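Local coordinates for putative polysaccharide binding proteins (DUF1812) (Bacteroides thetaiotaomicron VPI-5482, PDB 3GF8), which is of unknown function but, as an outer-membrane lipoprotein of the FimB/Mfa2 family, probably takes part in the assembly of fimbriae, at residues 196-201 with 209-214; 117-122 with 149-154. All coordinates share one frame; numbering follows the deposited sequence. Where two conformers were deposited one is given.

In the fold
Contact 1 pairs strand 209-214 with the short strand 199-201, and contact 2 lays the loop 117-122 against the start of 149-154, on the neighbouring strand 139-158. The contact centres lie about 8 Å apart. Each is partly buried. In contact 1 strand 209-214 is the better covered side, while on 196-201 Y199 and M200 are exposed and the rest partly so. Contact 2 is buried at M120 and T149 and exposed at R119. Their chemistry differs: tyrosine rings and direct strand-to-strand backbone bonds in contact 1, sparse side-chain touches in contact 2. Each has a bridging water, between backbone atoms in contact 1 and two hydroxyls in contact 2. A salt bridge joins them, D211 OD1 to R153 NE at 2.8 Å.

Contact 1: residues 196-201 with 209-214; sequences RPYYME and YVDMNT
Y198 has CG between its own backbone N and carbonyl carbon (chi1 61°), which folds the ring over the backbone of D211. The setting is an antiparallel beta hairpin with a classic beta bulge, in which Y198 and Y199 both face D211. The D211 O accepts a bond from Y198 N at 2.9 Å and a weak one from Y199 N. The same oxygen lies 3.5 Å above the plane of the Y198 ring, towards its rim. Y198 CZ also rests on D211 CB at 3.7 Å, and the backbone N of N213 sits at the ring edge. With an alanine here, D211 O and CB would probably lose this cover, and a gap is likely to open beside N213. Beyond the bulge the pairing is regular. D211 N donates to Y199 O at 2.8 Å, and E201 and Y209 exchange two backbone bonds. P197 CG packs on V210 CB, away from the face of Y199, D211, E201 and Y209. The first torsion of Y209 (chi1 64°) swings its ring towards 199-201, and E201 CB stands over it, 4.2 Å from the centroid. R153 makes a cation-pi contact with this ring. Y199 OH donates to E201 OE1 at 2.7 Å.

Contact 2: residues 117-122 with 149-154; sequences NKRMET and TKIVRF
T122 and T149 make the closest approach, where T149 OG1 comes within 3.4 Å of T122 CA. The T122 methyl CG2 touches the same oxygen at 3.6 Å. The two hydroxyls are too far apart to bond directly, so water 2 bridges them. It lies 2.8 Å from T122 OG1 and 2.7 Å from T149 OG1. T149 OG1 sits between its own backbone N and carbonyl carbon (chi1 48°), and this turn leaves the methyl CG2 to meet M120. The selenomethionine M120 is bent at its last two torsions (chi2 100°, chi3 85°), which brings CE to T149 CG2 at 4.2 Å. Further along the strand the touch is looser, with R119 CD 4.5 Å from I151 CD1.

Segment 117-122 is an irregular link between strands 115-116 and 124-133, and residues outside the contact also hold it. Strand 139-158, which carries most of 149-154, is a long, broken strand in a protein whose anchor-protein family is placed in the transthyretin clan. It pairs with 124-133, and also with 209-214. N213 of strand 209-214 grips the loop twice, with OD1 to M120 N and ND2 to K118 O. E121 turns away from the strand, and its carboxylate bonds to S88 OG and R86 N. T149 OG1 is itself positioned by a hydrogen bond with the backbone N of L123, the residue after T122.

Contact 1: residues 196-201 with 209-214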
loop_
_atom_site.group_PDB
_atom_site.type_symbol
_atom_site.label_atom_id
_atom_site.label_comp_id
_atom_site.label_asym_id
_atom_site.label_seq_id
_atom_site.Cartn_x
_atom_site.Cartn_y
_atom_site.Cartn_z
ATOM N N ARG A 196 -5.681 -8.530 9.965
ATOM C CA ARG A 196 -7.038 -8.798 10.419
ATOM C C ARG A 196 -7.814 -7.531 10.582
ATOM O O ARG A 196 -7.217 -6.495 10.655
ATOM C CB ARG A 196 -6.974 -9.495 11.762
ATOM C CG ARG A 196 -6.276 -10.800 11.622
ATOM C CD ARG A 196 -6.264 -11.620 12.872
ATOM N NE ARG A 196 -5.493 -12.815 12.578
ATOM C CZ ARG A 196 -5.392 -13.866 13.375
ATOM N NH1 ARG A 196 -6.048 -13.891 14.505
ATOM N NH2 ARG A 196 -4.658 -14.918 13.019
ATOM N N PRO A 197 -9.146 -7.615 10.664
ATOM C CA PRO A 197 -9.931 -6.377 10.659
ATOM C C PRO A 197 -9.559 -5.377 11.734
ATOM O O PRO A 197 -9.303 -5.754 12.868
ATOM C CB PRO A 197 -11.356 -6.866 10.853
ATOM C CG PRO A 197 -11.350 -8.240 10.197
ATOM C CD PRO A 197 -10.007 -8.811 10.551
ATOM N N TYR A 198 -9.505 -4.106 11.364
ATOM C CA TYR A 198 -9.426 -3.062 12.353
ATOM C C TYR A 198 -10.807 -2.502 12.666
ATOM O O TYR A 198 -10.976 -1.797 13.651
ATOM C CB TYR A 198 -8.398 -1.982 11.954
ATOM C CG TYR A 198 -8.698 -1.271 10.660
ATOM C CD1 TYR A 198 -9.654 -0.272 10.618
ATOM C CD2 TYR A 198 -8.043 -1.610 9.480
ATOM C CE1 TYR A 198 -9.962 0.384 9.437
ATOM C CE2 TYR A 198 -8.332 -0.962 8.303
ATOM C CZ TYR A 198 -9.292 0.052 8.289
ATOM O OH TYR A 198 -9.642 0.709 7.126
ATOM N N TYR A 199 -11.803 -2.819 11.845
ATOM C CA TYR A 199 -13.189 -2.377 12.116
ATOM C C TYR A 199 -14.150 -3.347 11.499
ATOM O O TYR A 199 -13.864 -3.916 10.464
ATOM C CB TYR A 199 -13.436 -1.000 11.552
ATOM C CG TYR A 199 -14.838 -0.530 11.714
ATOM C CD1 TYR A 199 -15.254 0.060 12.893
ATOM C CD2 TYR A 199 -15.751 -0.627 10.664
ATOM C CE1 TYR A 199 -16.519 0.468 13.048
ATOM C CE2 TYR A 199 -17.022 -0.189 10.803
ATOM C CZ TYR A 199 -17.393 0.361 12.013
ATOM O OH TYR A 199 -18.643 0.801 12.193
HETATM N N MSE A 200 -15.265 -3.564 12.173
HETATM C CA MSE A 200 -16.256 -4.530 11.748
HETATM C C MSE A 200 -17.595 -3.880 12.022
HETATM O O MSE A 200 -17.734 -3.139 12.994
HETATM C CB MSE A 200 -16.099 -5.840 12.536
HETATM C CG MSE A 200 -14.788 -6.594 12.255
HETATM SE SE MSE A 200 -14.313 -7.933 13.596
HETATM C CE MSE A 200 -14.519 -6.718 15.132
ATOM N N GLU A 201 -18.557 -4.152 11.175
ATOM C CA GLU A 201 -19.864 -3.580 11.341
ATOM C C GLU A 201 -20.888 -4.568 10.816
ATOM O O GLU A 201 -20.804 -4.946 9.679
ATOM C CB GLU A 201 -19.922 -2.297 10.537
ATOM C CG GLU A 201 -21.338 -1.901 10.222
ATOM C CD GLU A 201 -21.554 -0.419 10.183
ATOM O OE1 GLU A 201 -20.596 0.386 10.353
ATOM O OE2 GLU A 201 -22.728 -0.068 9.993
ATOM N N TYR A 209 -19.948 -5.367 7.029
ATOM C CA TYR A 209 -18.652 -5.471 6.399
ATOM C C TYR A 209 -17.495 -5.504 7.430
ATOM O O TYR A 209 -17.701 -5.186 8.577
ATOM C CB TYR A 209 -18.501 -4.302 5.430
ATOM C CG TYR A 209 -18.493 -2.918 6.076
ATOM C CD1 TYR A 209 -17.309 -2.357 6.560
ATOM C CD2 TYR A 209 -19.655 -2.164 6.175
ATOM C CE1 TYR A 209 -17.290 -1.089 7.143
ATOM C CE2 TYR A 209 -19.647 -0.888 6.761
ATOM C CZ TYR A 209 -18.463 -0.365 7.233
ATOM O OH TYR A 209 -18.440 0.875 7.783
ATOM N N VAL A 210 -16.291 -5.886 7.002
ATOM C CA VAL A 210 -15.063 -5.707 7.800
ATOM C C VAL A 210 -14.111 -4.816 7.039
ATOM O O VAL A 210 -13.989 -4.942 5.816
ATOM C CB VAL A 210 -14.337 -7.058 8.087
ATOM C CG1 VAL A 210 -15.174 -7.959 8.988
ATOM C CG2 VAL A 210 -14.034 -7.786 6.847
ATOM N N ASP A 211 -13.433 -3.907 7.732
ATOM C CA ASP A 211 -12.394 -3.116 7.101
ATOM C C ASP A 211 -11.070 -3.618 7.551
ATOM O O ASP A 211 -10.817 -3.731 8.760
ATOM C CB ASP A 211 -12.449 -1.639 7.472
ATOM C CG ASP A 211 -13.594 -0.898 6.807
ATOM O OD1 ASP A 211 -14.157 -1.431 5.837
ATOM O OD2 ASP A 211 -13.928 0.232 7.269
HETATM N N MSE A 212 -10.214 -3.856 6.567
HETATM C CA MSE A 212 -8.857 -4.363 6.754
HETATM C C MSE A 212 -7.881 -3.514 5.984
HETATM O O MSE A 212 -8.271 -2.800 5.057
HETATM C CB MSE A 212 -8.799 -5.766 6.163
HETATM C CG MSE A 212 -9.950 -6.641 6.688
HETATM SE SE MSE A 212 -9.857 -8.504 6.139
HETATM C CE MSE A 212 -8.420 -9.052 7.125
ATOM N N ASN A 213 -6.601 -3.630 6.305
ATOM C CA ASN A 213 -5.561 -3.100 5.418
ATOM C C ASN A 213 -4.305 -3.970 5.313
ATOM O O ASN A 213 -4.009 -4.755 6.179
ATOM C CB ASN A 213 -5.203 -1.616 5.693
ATOM C CG ASN A 213 -4.684 -1.320 7.105
ATOM O OD1 ASN A 213 -4.389 -0.149 7.418
ATOM N ND2 ASN A 213 -4.621 -2.315 7.963
ATOM N N THR A 214 -3.569 -3.827 4.227
ATOM C CA THR A 214 -2.335 -4.572 4.120
ATOM C C THR A 214 -1.280 -3.714 3.452
ATOM O O THR A 214 -1.536 -2.577 3.073
ATOM C CB THR A 214 -2.537 -5.909 3.347
ATOM O OG1 THR A 214 -1.347 -6.695 3.453
ATOM C CG2 THR A 214 -2.899 -5.643 1.860
HETATM O O HOH W 1 -5.950 -5.228 8.565
#

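Contact 2: residues 117-122 with 149-154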
loop_
_atom_site.group_PDB
_atom_site.type_symbol
_atom_site.label_atom_id
_atom_site.label_comp_id
_atom_site.label_asym_id
_atom_site.label_seq_id
_atom_site.Cartn_x
_atom_site.Cartn_y
_atom_site.Cartn_z
ATOM N N ASN A 117 -3.559 -5.777 13.267
ATOM C CA ASN A 117 -4.986 -5.463 13.271
ATOM C C ASN A 117 -5.258 -3.996 13.494
ATOM O O ASN A 117 -6.306 -3.638 14.007
ATOM C CB ASN A 117 -5.768 -6.327 14.298
ATOM C CG ASN A 117 -5.199 -6.243 15.700
ATOM O OD1 ASN A 117 -4.356 -5.392 16.005
ATOM N ND2 ASN A 117 -5.656 -7.139 16.568
ATOM N N LYS A 118 -4.311 -3.148 13.135
ATOM C CA LYS A 118 -4.493 -1.715 13.257
ATOM C C LYS A 118 -4.646 -1.108 11.858
ATOM O O LYS A 118 -4.202 -1.694 10.871
ATOM C CB LYS A 118 -3.294 -1.084 13.972
ATOM C CG LYS A 118 -2.073 -0.923 13.083
ATOM C CD LYS A 118 -0.833 -0.337 13.817
ATOM C CE LYS A 118 0.204 -1.408 14.175
ATOM N NZ LYS A 118 1.541 -0.835 14.660
ATOM N N ARG A 119 -5.249 0.068 11.762
ATOM C CA ARG A 119 -5.212 0.776 10.502
ATOM C C ARG A 119 -3.903 1.536 10.439
ATOM O O ARG A 119 -3.716 2.424 11.205
ATOM C CB ARG A 119 -6.397 1.727 10.307
ATOM C CG ARG A 119 -6.317 2.417 8.928
ATOM C CD ARG A 119 -7.559 3.170 8.621
ATOM N NE ARG A 119 -7.749 4.251 9.581
ATOM C CZ ARG A 119 -8.875 4.956 9.753
ATOM N NH1 ARG A 119 -9.969 4.725 9.027
ATOM N NH2 ARG A 119 -8.895 5.914 10.669
HETATM N N MSE A 120 -2.978 1.160 9.554
HETATM C CA MSE A 120 -1.712 1.887 9.433
HETATM C C MSE A 120 -1.899 3.267 8.815
HETATM O O MSE A 120 -2.693 3.425 7.901
HETATM C CB MSE A 120 -0.738 1.151 8.545
HETATM C CG MSE A 120 -0.045 0.060 9.214
HETATM SE SE MSE A 120 -0.901 -1.551 8.717
HETATM C CE MSE A 120 0.049 -1.757 7.161
ATOM N N GLU A 121 -1.130 4.245 9.280
ATOM C CA GLU A 121 -0.998 5.510 8.548
ATOM C C GLU A 121 -0.454 5.205 7.145
ATOM O O GLU A 121 0.429 4.305 6.950
ATOM C CB GLU A 121 -0.117 6.510 9.309
ATOM C CG GLU A 121 1.386 6.213 9.320
ATOM C CD GLU A 121 1.858 5.241 10.393
ATOM O OE1 GLU A 121 1.038 4.566 11.028
ATOM O OE2 GLU A 121 3.090 5.153 10.614
ATOM N N THR A 122 -1.033 5.894 6.170
ATOM C CA THR A 122 -0.817 5.594 4.772
ATOM C C THR A 122 0.625 5.894 4.422
ATOM O O THR A 122 1.195 6.921 4.857
ATOM C CB THR A 122 -1.766 6.381 3.875
ATOM O OG1 THR A 122 -3.090 5.932 4.146
ATOM C CG2 THR A 122 -1.440 6.180 2.372
ATOM N N THR A 149 0.266 1.117 0.960
ATOM C CA THR A 149 -0.703 0.555 1.872
ATOM C C THR A 149 -2.074 0.513 1.176
ATOM O O THR A 149 -2.445 1.432 0.429
ATOM C CB THR A 149 -0.750 1.326 3.179
ATOM O OG1 THR A 149 -0.819 2.721 2.911
ATOM C CG2 THR A 149 0.490 1.025 4.013
ATOM N N LYS A 150 -2.800 -0.583 1.411
ATOM C CA LYS A 150 -4.018 -0.877 0.679
ATOM C C LYS A 150 -5.171 -1.164 1.669
ATOM O O LYS A 150 -5.065 -2.009 2.572
ATOM C CB LYS A 150 -3.760 -2.064 -0.254
ATOM C CG LYS A 150 -2.587 -1.859 -1.183
ATOM C CD LYS A 150 -2.859 -0.755 -2.254
ATOM C CE LYS A 150 -1.573 -0.139 -2.786
ATOM N NZ LYS A 150 -1.802 0.772 -3.977
ATOM N N ILE A 151 -6.266 -0.452 1.498
ATOM C CA ILE A 151 -7.398 -0.579 2.375
ATOM C C ILE A 151 -8.445 -1.374 1.610
ATOM O O ILE A 151 -8.659 -1.152 0.411
ATOM C CB ILE A 151 -7.876 0.799 2.815
ATOM C CG1 ILE A 151 -6.771 1.444 3.684
ATOM C CG2 ILE A 151 -9.192 0.672 3.579
ATOM C CD1 ILE A 151 -7.079 2.781 4.201
ATOM N N VAL A 152 -9.054 -2.343 2.277
ATOM C CA VAL A 152 -10.069 -3.180 1.624
ATOM C C VAL A 152 -11.264 -3.329 2.550
ATOM O O VAL A 152 -11.096 -3.607 3.738
ATOM C CB VAL A 152 -9.555 -4.572 1.218
ATOM C CG1 VAL A 152 -8.171 -4.503 0.651
ATOM C CG2 VAL A 152 -9.566 -5.482 2.373
ATOM N N ARG A 153 -12.460 -3.090 2.013
ATOM C CA ARG A 153 -13.694 -3.339 2.728
ATOM C C ARG A 153 -14.333 -4.579 2.134
ATOM O O ARG A 153 -14.688 -4.590 0.948
ATOM C CB ARG A 153 -14.633 -2.169 2.587
ATOM C CG ARG A 153 -16.024 -2.474 3.161
ATOM C CD ARG A 153 -16.844 -1.208 3.345
ATOM N NE ARG A 153 -16.101 -0.253 4.145
ATOM C CZ ARG A 153 -16.591 0.885 4.597
ATOM N NH1 ARG A 153 -17.856 1.220 4.360
ATOM N NH2 ARG A 153 -15.812 1.679 5.314
ATOM N N PHE A 154 -14.449 -5.636 2.936
ATOM C CA PHE A 154 -15.049 -6.871 2.470
ATOM C C PHE A 154 -16.457 -7.058 3.019
ATOM O O PHE A 154 -16.699 -6.863 4.195
ATOM C CB PHE A 154 -14.226 -8.076 2.853
ATOM C CG PHE A 154 -12.899 -8.175 2.164
ATOM C CD1 PHE A 154 -12.811 -8.193 0.795
ATOM C CD2 PHE A 154 -11.738 -8.331 2.886
ATOM C CE1 PHE A 154 -11.591 -8.340 0.166
ATOM C CE2 PHE A 154 -10.507 -8.485 2.249
ATOM C CZ PHE A 154 -10.444 -8.491 0.899
HETATM O O HOH W 2 -3.395 3.221 3.698
#